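Local structure of neutral ceramidase (Pseudomonas aeruginosa, 2ZWS) at residues Leu406-Glu411 with Gln477-Met482; Leu307-Glu312 with Gly468-Ala473; Ala69-Val74 with Phe299-Phe304; Ile395-Phe398 with Leu403-Leu406. The protein cleaves the N-acyl linkage of ceramides to give sphingosine and free fatty acid, and also runs the reverse synthesis, using a bound zinc ion. One frame throughout, in Å; residues are numbered along the deposited sequence.

Interaction 1 (Leu406-Glu411 with Gln477-Met482). With ZN (zinc ion), chain B.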
# COMPACT_ATOMS: atom_id res chain seq x y z
N LEU A 406 15.13 1.22 -7.11
CA LEU A 406 15.43 0.15 -6.17
C LEU A 406 14.19 -0.26 -5.42
O LEU A 406 13.42 0.60 -4.97
CB LEU A 406 16.45 0.61 -5.13
CG LEU A 406 17.93 0.80 -5.47
CD1 LEU A 406 18.21 1.45 -6.80
CD2 LEU A 406 18.63 1.59 -4.34
N GLY A 407 13.98 -1.58 -5.29
CA GLY A 407 12.85 -2.08 -4.53
C GLY A 407 13.42 -2.71 -3.26
O GLY A 407 14.15 -3.72 -3.33
N ALA A 408 13.11 -2.12 -2.10
CA ALA A 408 13.64 -2.56 -0.82
C ALA A 408 12.51 -3.03 0.10
O ALA A 408 11.52 -2.30 0.26
CB ALA A 408 14.43 -1.44 -0.19
N PRO A 409 12.67 -4.22 0.73
CA PRO A 409 11.59 -4.86 1.49
C PRO A 409 11.41 -4.44 2.93
O PRO A 409 11.22 -5.29 3.82
CB PRO A 409 11.97 -6.35 1.43
CG PRO A 409 13.51 -6.31 1.48
CD PRO A 409 13.86 -5.10 0.62
N ALA A 410 11.49 -3.14 3.18
CA ALA A 410 11.35 -2.65 4.56
C ALA A 410 11.03 -1.15 4.58
O ALA A 410 10.91 -0.51 3.53
CB ALA A 410 12.64 -2.93 5.37
N GLU A 411 10.87 -0.60 5.80
CA GLU A 411 10.70 0.84 6.00
C GLU A 411 12.04 1.45 6.35
O GLU A 411 12.54 1.23 7.44
CB GLU A 411 9.74 1.12 7.17
CG GLU A 411 8.53 0.23 7.25
CD GLU A 411 7.37 0.87 7.97
OE1 GLU A 411 7.22 2.15 8.00
OE2 GLU A 411 6.56 0.11 8.51
N GLN A 477 25.35 -2.73 1.26
CA GLN A 477 26.23 -3.68 0.57
C GLN A 477 25.49 -4.42 -0.54
O GLN A 477 25.99 -4.55 -1.65
CB GLN A 477 26.76 -4.70 1.55
CG GLN A 477 27.56 -5.81 0.91
CD GLN A 477 28.15 -6.71 1.96
OE1 GLN A 477 27.72 -7.86 2.13
NE2 GLN A 477 29.09 -6.18 2.71
N LEU A 478 24.29 -4.91 -0.20
CA LEU A 478 23.50 -5.70 -1.15
C LEU A 478 23.14 -4.88 -2.40
O LEU A 478 23.25 -5.37 -3.54
CB LEU A 478 22.25 -6.24 -0.47
CG LEU A 478 22.52 -7.30 0.61
CD1 LEU A 478 21.25 -7.62 1.37
CD2 LEU A 478 23.15 -8.56 0.06
N PHE A 479 22.66 -3.66 -2.18
CA PHE A 479 22.33 -2.79 -3.30
C PHE A 479 23.54 -2.32 -4.09
O PHE A 479 23.48 -2.20 -5.32
CB PHE A 479 21.46 -1.62 -2.83
CG PHE A 479 20.01 -1.98 -2.66
CD1 PHE A 479 19.23 -2.26 -3.79
CD2 PHE A 479 19.40 -2.05 -1.39
CE1 PHE A 479 17.88 -2.61 -3.67
CE2 PHE A 479 18.01 -2.39 -1.29
CZ PHE A 479 17.27 -2.67 -2.45
N VAL A 480 24.66 -2.02 -3.41
CA VAL A 480 25.85 -1.62 -4.16
C VAL A 480 26.35 -2.78 -5.02
O VAL A 480 26.65 -2.59 -6.23
CB VAL A 480 26.96 -1.09 -3.23
CG1 VAL A 480 28.32 -1.04 -3.95
CG2 VAL A 480 26.55 0.29 -2.76
N ASP A 481 26.39 -3.98 -4.44
CA ASP A 481 26.85 -5.14 -5.20
C ASP A 481 25.95 -5.39 -6.43
O ASP A 481 26.45 -5.70 -7.53
CB ASP A 481 26.96 -6.39 -4.30
CG ASP A 481 28.15 -6.31 -3.31
OD1 ASP A 481 28.95 -5.36 -3.41
OD2 ASP A 481 28.27 -7.22 -2.46
N MET A 482 24.64 -5.19 -6.27
CA MET A 482 23.70 -5.37 -7.38
C MET A 482 23.94 -4.30 -8.44
O MET A 482 23.93 -4.60 -9.63
CB MET A 482 22.26 -5.32 -6.88
CG MET A 482 21.25 -5.55 -8.02
SD MET A 482 19.62 -5.92 -7.34
CE MET A 482 19.86 -7.62 -6.81
ZN ZN B . 5.48 2.30 9.10
O HOH W 1 3.82 1.75 10.29

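Interaction 2 (Leu307-Glu312 with Gly468-Ala473)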
# COMPACT_ATOMS: atom_id res chain seq x y z
N LEU A 307 24.48 -13.17 7.64
CA LEU A 307 25.01 -12.50 6.47
C LEU A 307 26.26 -11.69 6.79
O LEU A 307 26.21 -10.77 7.60
CB LEU A 307 23.94 -11.57 5.88
CG LEU A 307 24.32 -10.83 4.59
CD1 LEU A 307 24.52 -11.79 3.43
CD2 LEU A 307 23.21 -9.81 4.26
N PRO A 308 27.39 -12.02 6.14
CA PRO A 308 28.61 -11.25 6.36
C PRO A 308 28.53 -9.86 5.73
O PRO A 308 28.04 -9.71 4.61
CB PRO A 308 29.69 -12.08 5.63
CG PRO A 308 29.08 -13.42 5.43
CD PRO A 308 27.63 -13.11 5.18
N ILE A 309 29.00 -8.86 6.46
CA ILE A 309 29.06 -7.50 5.95
C ILE A 309 30.51 -7.03 5.89
O ILE A 309 31.25 -7.09 6.89
CB ILE A 309 28.25 -6.52 6.83
CG1 ILE A 309 26.89 -7.12 7.17
CG2 ILE A 309 28.11 -5.18 6.09
CD1 ILE A 309 26.19 -6.49 8.31
N ARG A 310 30.90 -6.55 4.71
CA ARG A 310 32.29 -6.13 4.49
C ARG A 310 32.59 -4.82 5.24
O ARG A 310 31.71 -3.97 5.41
CB ARG A 310 32.58 -5.99 2.99
CG ARG A 310 32.34 -7.29 2.21
CD ARG A 310 32.95 -7.24 0.83
NE ARG A 310 32.44 -6.15 0.00
CZ ARG A 310 31.32 -6.21 -0.72
NH1 ARG A 310 30.57 -7.30 -0.72
NH2 ARG A 310 30.96 -5.16 -1.44
N PRO A 311 33.84 -4.67 5.73
CA PRO A 311 34.20 -3.47 6.51
C PRO A 311 33.93 -2.12 5.85
O PRO A 311 33.69 -1.15 6.57
CB PRO A 311 35.71 -3.64 6.77
CG PRO A 311 36.18 -4.77 5.94
CD PRO A 311 34.97 -5.62 5.65
N GLU A 312 33.96 -2.05 4.52
CA GLU A 312 33.65 -0.80 3.81
C GLU A 312 32.28 -0.21 4.17
O GLU A 312 32.05 0.99 3.99
CB GLU A 312 33.80 -0.97 2.29
CG GLU A 312 33.15 -2.22 1.72
CD GLU A 312 33.76 -2.68 0.41
OE1 GLU A 312 33.89 -1.85 -0.52
OE2 GLU A 312 34.09 -3.88 0.29
N GLY A 468 19.70 -6.24 13.78
CA GLY A 468 20.77 -5.64 14.58
C GLY A 468 21.32 -4.34 14.02
O GLY A 468 20.82 -3.78 13.03
N PRO A 469 22.39 -3.85 14.64
CA PRO A 469 22.90 -2.52 14.34
C PRO A 469 23.38 -2.35 12.89
O PRO A 469 23.40 -1.24 12.38
CB PRO A 469 24.07 -2.36 15.33
CG PRO A 469 24.47 -3.75 15.70
CD PRO A 469 23.19 -4.54 15.67
N TRP A 470 23.78 -3.45 12.26
CA TRP A 470 24.35 -3.38 10.91
C TRP A 470 23.36 -3.74 9.81
O TRP A 470 23.76 -3.96 8.68
CB TRP A 470 25.63 -4.21 10.81
CG TRP A 470 26.64 -3.76 11.85
CD1 TRP A 470 27.02 -4.44 12.96
CD2 TRP A 470 27.31 -2.50 11.88
NE1 TRP A 470 27.93 -3.69 13.68
CE2 TRP A 470 28.12 -2.49 13.04
CE3 TRP A 470 27.32 -1.38 11.03
CZ2 TRP A 470 28.94 -1.40 13.38
CZ3 TRP A 470 28.13 -0.29 11.37
CH2 TRP A 470 28.93 -0.32 12.53
N THR A 471 22.08 -3.76 10.16
CA THR A 471 21.02 -3.99 9.16
C THR A 471 21.14 -3.03 7.97
O THR A 471 21.08 -3.45 6.79
CB THR A 471 19.62 -3.93 9.80
OG1 THR A 471 19.52 -4.92 10.83
CG2 THR A 471 18.52 -4.18 8.76
N GLN A 472 21.31 -1.73 8.26
CA GLN A 472 21.40 -0.76 7.18
C GLN A 472 22.62 -1.02 6.30
O GLN A 472 22.53 -0.94 5.07
CB GLN A 472 21.42 0.67 7.73
CG GLN A 472 21.26 1.80 6.68
CD GLN A 472 22.54 2.12 5.92
OE1 GLN A 472 23.65 1.88 6.41
NE2 GLN A 472 22.40 2.69 4.71
N ALA A 473 23.75 -1.30 6.94
CA ALA A 473 25.02 -1.58 6.25
C ALA A 473 24.85 -2.78 5.31
O ALA A 473 25.34 -2.75 4.16
CB ALA A 473 26.12 -1.85 7.28

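Interaction 3 (Ala69-Val74 with Phe299-Phe304)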
# COMPACT_ATOMS: atom_id res chain seq x y z
N ALA A 69 4.51 -13.57 1.06
CA ALA A 69 3.49 -14.53 0.58
C ALA A 69 2.74 -14.08 -0.69
O ALA A 69 2.43 -14.88 -1.59
CB ALA A 69 2.51 -14.82 1.72
N VAL A 70 2.42 -12.78 -0.75
CA VAL A 70 1.78 -12.17 -1.90
C VAL A 70 2.75 -12.20 -3.07
O VAL A 70 2.37 -12.61 -4.16
CB VAL A 70 1.32 -10.73 -1.54
CG1 VAL A 70 0.82 -9.99 -2.79
CG2 VAL A 70 0.24 -10.79 -0.44
N HIS A 71 3.98 -11.72 -2.87
CA HIS A 71 4.98 -11.72 -3.94
C HIS A 71 5.15 -13.11 -4.56
O HIS A 71 5.08 -13.27 -5.79
CB HIS A 71 6.29 -11.21 -3.34
CG HIS A 71 7.44 -11.19 -4.29
ND1 HIS A 71 8.55 -11.98 -4.11
CD2 HIS A 71 7.69 -10.44 -5.40
CE1 HIS A 71 9.42 -11.74 -5.08
NE2 HIS A 71 8.92 -10.81 -5.87
N LEU A 72 5.29 -14.12 -3.73
CA LEU A 72 5.53 -15.48 -4.22
C LEU A 72 4.35 -16.01 -5.03
O LEU A 72 4.55 -16.64 -6.05
CB LEU A 72 5.86 -16.43 -3.04
CG LEU A 72 7.18 -16.12 -2.33
CD1 LEU A 72 7.34 -17.00 -1.06
CD2 LEU A 72 8.39 -16.29 -3.25
N LYS A 73 3.13 -15.75 -4.56
CA LYS A 73 1.95 -16.28 -5.22
C LYS A 73 1.68 -15.51 -6.50
O LYS A 73 1.30 -16.10 -7.50
CB LYS A 73 0.73 -16.26 -4.29
CG LYS A 73 -0.53 -16.90 -4.90
CD LYS A 73 -0.37 -18.42 -5.14
CE LYS A 73 -1.72 -19.10 -5.20
NZ LYS A 73 -2.53 -18.76 -3.99
N VAL A 74 1.88 -14.19 -6.46
CA VAL A 74 1.72 -13.41 -7.69
C VAL A 74 2.69 -13.92 -8.77
O VAL A 74 2.31 -14.12 -9.93
CB VAL A 74 1.89 -11.89 -7.44
CG1 VAL A 74 2.12 -11.11 -8.75
CG2 VAL A 74 0.68 -11.31 -6.67
N PHE A 299 17.64 -9.17 -9.66
CA PHE A 299 16.85 -9.59 -8.52
C PHE A 299 17.57 -10.73 -7.83
O PHE A 299 18.13 -11.61 -8.49
CB PHE A 299 15.48 -10.12 -8.98
CG PHE A 299 14.67 -10.73 -7.87
CD1 PHE A 299 13.73 -9.97 -7.19
CD2 PHE A 299 14.86 -12.07 -7.49
CE1 PHE A 299 13.01 -10.50 -6.14
CE2 PHE A 299 14.12 -12.61 -6.45
CZ PHE A 299 13.20 -11.84 -5.78
N ARG A 300 17.51 -10.72 -6.50
CA ARG A 300 18.08 -11.79 -5.69
C ARG A 300 17.28 -11.97 -4.41
O ARG A 300 17.05 -10.99 -3.72
CB ARG A 300 19.51 -11.37 -5.29
CG ARG A 300 20.48 -12.41 -5.60
CD ARG A 300 21.44 -12.63 -4.48
NE ARG A 300 22.24 -11.49 -4.06
CZ ARG A 300 23.10 -11.57 -3.05
NH1 ARG A 300 23.23 -12.72 -2.41
NH2 ARG A 300 23.84 -10.52 -2.67
N PHE A 301 16.89 -13.21 -4.09
CA PHE A 301 16.56 -13.53 -2.70
C PHE A 301 17.85 -13.73 -1.90
O PHE A 301 18.72 -14.51 -2.30
CB PHE A 301 15.70 -14.78 -2.58
CG PHE A 301 14.24 -14.57 -2.90
CD1 PHE A 301 13.46 -13.70 -2.13
CD2 PHE A 301 13.62 -15.29 -3.93
CE1 PHE A 301 12.10 -13.53 -2.38
CE2 PHE A 301 12.23 -15.10 -4.22
CZ PHE A 301 11.49 -14.22 -3.46
N VAL A 302 17.95 -13.02 -0.79
CA VAL A 302 19.16 -13.06 0.07
C VAL A 302 18.84 -13.66 1.43
O VAL A 302 17.92 -13.20 2.11
CB VAL A 302 19.75 -11.64 0.28
CG1 VAL A 302 21.05 -11.70 1.06
CG2 VAL A 302 19.98 -10.97 -1.07
N ASP A 303 19.59 -14.69 1.82
CA ASP A 303 19.44 -15.22 3.16
C ASP A 303 20.16 -14.28 4.18
O ASP A 303 21.40 -14.11 4.14
CB ASP A 303 19.99 -16.64 3.24
CG ASP A 303 19.69 -17.32 4.58
OD1 ASP A 303 19.16 -16.67 5.51
OD2 ASP A 303 19.97 -18.54 4.68
N PHE A 304 19.35 -13.65 5.03
CA PHE A 304 19.87 -12.66 6.00
C PHE A 304 20.55 -13.32 7.20
O PHE A 304 21.31 -12.66 7.93
CB PHE A 304 18.73 -11.70 6.43
CG PHE A 304 18.67 -10.44 5.62
CD1 PHE A 304 18.80 -10.47 4.23
CD2 PHE A 304 18.49 -9.21 6.25
CE1 PHE A 304 18.77 -9.29 3.48
CE2 PHE A 304 18.46 -8.03 5.50
CZ PHE A 304 18.62 -8.07 4.13

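Interaction 4 (Ile395-Phe398 with Leu403-Leu406)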
# COMPACT_ATOMS: atom_id res chain seq x y z
N ILE A 395 15.94 -8.48 -2.96
CA ILE A 395 16.62 -7.25 -3.30
C ILE A 395 16.47 -7.12 -4.83
O ILE A 395 16.73 -8.09 -5.56
CB ILE A 395 18.13 -7.33 -2.92
CG1 ILE A 395 18.35 -7.57 -1.40
CG2 ILE A 395 18.88 -6.09 -3.44
CD1 ILE A 395 17.77 -6.48 -0.54
N GLN A 396 16.07 -5.95 -5.31
CA GLN A 396 15.75 -5.78 -6.72
C GLN A 396 16.10 -4.38 -7.16
O GLN A 396 15.92 -3.40 -6.40
CB GLN A 396 14.25 -6.02 -6.91
CG GLN A 396 13.84 -6.05 -8.39
CD GLN A 396 12.37 -6.34 -8.52
OE1 GLN A 396 11.57 -5.70 -7.86
NE2 GLN A 396 12.00 -7.32 -9.38
N MET A 397 16.53 -4.27 -8.42
CA MET A 397 16.76 -2.98 -9.07
C MET A 397 16.31 -3.06 -10.51
O MET A 397 16.56 -4.06 -11.20
CB MET A 397 18.24 -2.59 -9.05
CG MET A 397 18.83 -2.33 -7.69
SD MET A 397 20.60 -1.95 -7.71
CE MET A 397 20.62 -0.52 -8.79
N PHE A 398 15.61 -2.01 -10.96
CA PHE A 398 15.29 -1.83 -12.37
C PHE A 398 16.16 -0.70 -12.90
O PHE A 398 16.38 0.29 -12.20
CB PHE A 398 13.85 -1.36 -12.58
CG PHE A 398 12.80 -2.43 -12.41
CD1 PHE A 398 13.13 -3.77 -12.20
CD2 PHE A 398 11.46 -2.08 -12.50
CE1 PHE A 398 12.14 -4.74 -12.04
CE2 PHE A 398 10.46 -3.06 -12.36
CZ PHE A 398 10.80 -4.38 -12.15
N LEU A 403 17.62 6.17 -15.33
CA LEU A 403 17.05 5.99 -13.98
C LEU A 403 17.33 4.61 -13.44
O LEU A 403 17.31 3.63 -14.19
CB LEU A 403 15.53 6.10 -14.02
CG LEU A 403 14.93 7.30 -14.70
CD1 LEU A 403 13.41 7.24 -14.55
CD2 LEU A 403 15.49 8.59 -14.12
N GLU A 404 17.59 4.53 -12.14
CA GLU A 404 17.55 3.23 -11.47
C GLU A 404 16.55 3.30 -10.36
O GLU A 404 16.51 4.28 -9.62
CB GLU A 404 18.91 2.81 -10.92
CG GLU A 404 19.78 2.14 -11.95
CD GLU A 404 21.12 1.67 -11.39
OE1 GLU A 404 21.64 2.28 -10.41
OE2 GLU A 404 21.66 0.70 -11.96
N LEU A 405 15.74 2.26 -10.26
CA LEU A 405 14.67 2.18 -9.29
C LEU A 405 14.99 0.98 -8.41
O LEU A 405 15.15 -0.14 -8.88
CB LEU A 405 13.34 2.00 -10.04
CG LEU A 405 12.10 1.72 -9.20
CD1 LEU A 405 11.79 2.85 -8.21
CD2 LEU A 405 10.90 1.45 -10.09
N LEU A 406 15.13 1.22 -7.11
CA LEU A 406 15.43 0.15 -6.17
C LEU A 406 14.19 -0.26 -5.42
O LEU A 406 13.42 0.60 -4.97
CB LEU A 406 16.45 0.61 -5.13
CG LEU A 406 17.93 0.80 -5.47
CD1 LEU A 406 18.21 1.45 -6.80
CD2 LEU A 406 18.63 1.59 -4.34

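Interaction 1 (Leu406-Glu411 with Gln477-Met482)
Phe479 carries most of this contact, reaching from one side of its helix to the end of a strand, where Leu406 meets it over one face of the ring. The two side chains run at a slant to each other. Leu406 CG touches Phe479 CD1 at 3.7 Å, while its CD2 branch hangs over the same face, 3.9 Å from Phe479 CD1. On Phe479, CG lies anti to the carbonyl carbon (chi1 -80°), which sends the ring out from the helix to the strand. The far tip of the ring arrives at the backbone: Gly407 O stands in the ring plane at its edge, 3.4 Å from Phe479 CZ. A carbonyl oxygen placed there faces the slightly positive hydrogen rim, probably a mild electrostatic attraction. Ala408 CB closes in on the same end, 3.8 Å from Phe479 CZ. This is helix-on-sheet packing: helix 471-488 lies against the four-stranded sheet that contains strand 403-407, and Ile420 and Val424 of helix 414-428 also touch the ring. Beyond Ala408 the chain parts from helix 471-488 and runs on to the zinc site. Glu411 holds the zinc ion with both carboxylate oxygens, unequally, OE1 at 2.1 Å from zinc and OE2 at 2.5 Å. His97, His204, Tyr448 and a water complete the site, while the hydroxyls of Tyr441 and Tyr445 hydrogen-bond to OE1 and OE2 of Glu411, respectively.

Interaction 2 (Leu307-Glu312 with Gly468-Ala473)
The carbonyl O of Gly468 is gripped twice by Thr471, and the turn so fixed presents Trp470 to Ile309. Thr471 OG1 donates to Gly468 O at 2.8 Å and Thr471 N to the same oxygen at 3.1 Å, both from one face of the carbonyl plane, the hydroxyl being tilted 24° from it. Together they tie off a type I beta turn, Gly468 to Thr471, with Trp470 in the N-cap position of helix 471-488. No hydrogen bond crosses the contact, which is mainly apolar. Ile309 divides its two branches between the turn and the helix: CD1 presses on Trp470 CB at 3.4 Å and also sits 3.5 Å from Trp470 O, and CG2 lies 4.1 Å from Ala473 CB. The split follows from its torsion, with CG2 anti to the backbone N and CG1 anti to the carbonyl carbon (chi1 -45°). Strand 308-309, half of a small antiparallel pair with strand 319-320, is thereby set against the start of the helix. The indole leads away from Ile309, so mainly the root of Trp470 is used. Pro469 CB lies 4.3 Å above one face of the ring, and Arg452 makes a cation-pi contact with the indole.

Interaction 3 (Ala69-Val74 with Phe299-Phe304)
His71 points its imidazole edge at Phe301 and Phe299, two aromatic residues of one strand that face it from the opposite direction. CE1, the carbon between the two ring nitrogens, does the touching: it is 3.6 Å from Phe301 CZ and 3.8 Å from Phe299 CZ. Neither phenyl lies over the imidazole face. The His71 and Phe301 planes stand steeply to each other, at 75°, with Phe301 CZ in the imidazole plane, whereas those of His71 and Phe299 are turned only 30° apart, meeting rim to rim. The phenyls also meet each other, Phe299 CZ sitting 3.6 Å above the centre of the Phe301 ring. His71 swings CG opposite its backbone N (chi1 178°), which carries the imidazole out from helix 68-81 into this aromatic cluster. Leu72, one residue on, brings CD2 across at a slant to Phe301 CZ, 3.7 Å away. These side chains span the distance between helix and strand, the axes of helix segment 69-74 and strand segment 299-303 passing 13.6 Å apart. Strand 295-303 is an outer strand of the four-stranded sheet, and Gln68, an inferred substrate-binding residue, lies about 4 Å from Phe301, side chain to side chain. No hydrogen bond crosses between the segments. The helix is held to the strand by apolar contact and dispersion, and rim-to-face electrostatics probably help where the Phe299 edge lies over the Phe301 face.

Interaction 4 (Ile395-Phe398 with Leu403-Leu406)
Phe398 overlaps Leu405 at its root, the CB atoms of the two residues standing 4.2 Å apart on one face of a beta hairpin. Farther out the phenyl ring turns away: CG sits beside the backbone N (chi1 -76°), which takes the ring off to the side, and Leu405 CD2 comes to it obliquely. Their backbones form an antiparallel hydrogen-bonded pair, closed by two matched bonds: Phe398 N to Leu405 O and Leu405 N to Phe398 O, each 2.8 Å. Next along comes the non-hydrogen-bonded pair, Met397 with Leu406, whose side chains occupy the other face. There Met397 lies alongside Leu406, pointing the same way, with Met397 CG 3.9 Å from Leu406 CD1. The methionine is modelled in two conformers, so the place of its methyl end, with Met397 CE 3.7 Å from Leu406 CD1 and also near Glu404, is less certain. Glu404 OE1 has its hydrogen bond with Ser428 OG. Strands 392-400 and 403-407 are a tight hairpin in the middle of a four-stranded sheet. Helices 414-428 and 471-488 cover the face of Met397 and Leu406, while Met92 of strand 91-95 touches Phe398 and Leu405 on the reverse. On the Phe398 face, the buried amide of Gln396 gives NE2 to Val91 O. A short CA-H...O contact, Glu404 CA to Phe398 O at 3.2 Å, adds a second approach to a carbonyl already in use. Backbone polarity is largely spent within the sheet, so that the faces pack mainly by hydrocarbon, while the polar ends of Gln396 and Glu404 find partners in Val91 O and Ser428 OG.

In the fold
One four-stranded sheet joins interactions 1, 3 and 4; interaction 2 is connected through helix 471-488. Interactions 1 and 4, with centres about 8 Å apart, share Leu406, and a probable hydrogen bond from Gly407 N to Gln396 O (2.9 Å) continues the hairpin into interaction 1. Strand 295-303 of interaction 3 adjoins the hairpin, Ile395 N probably bonding to Arg300 O at 2.8 Å. Interactions 1 and 2 lie at successive levels of the helix, about 13 Å apart between centres and bridged by a salt bridge, Arg310 NH2 to Asp481 OD1, 2.8 Å. Interaction 1 alone reaches the zinc ion directly, through Glu411; interaction 3 borders the inferred substrate residue Gln68, and interaction 2 lies away from these sites.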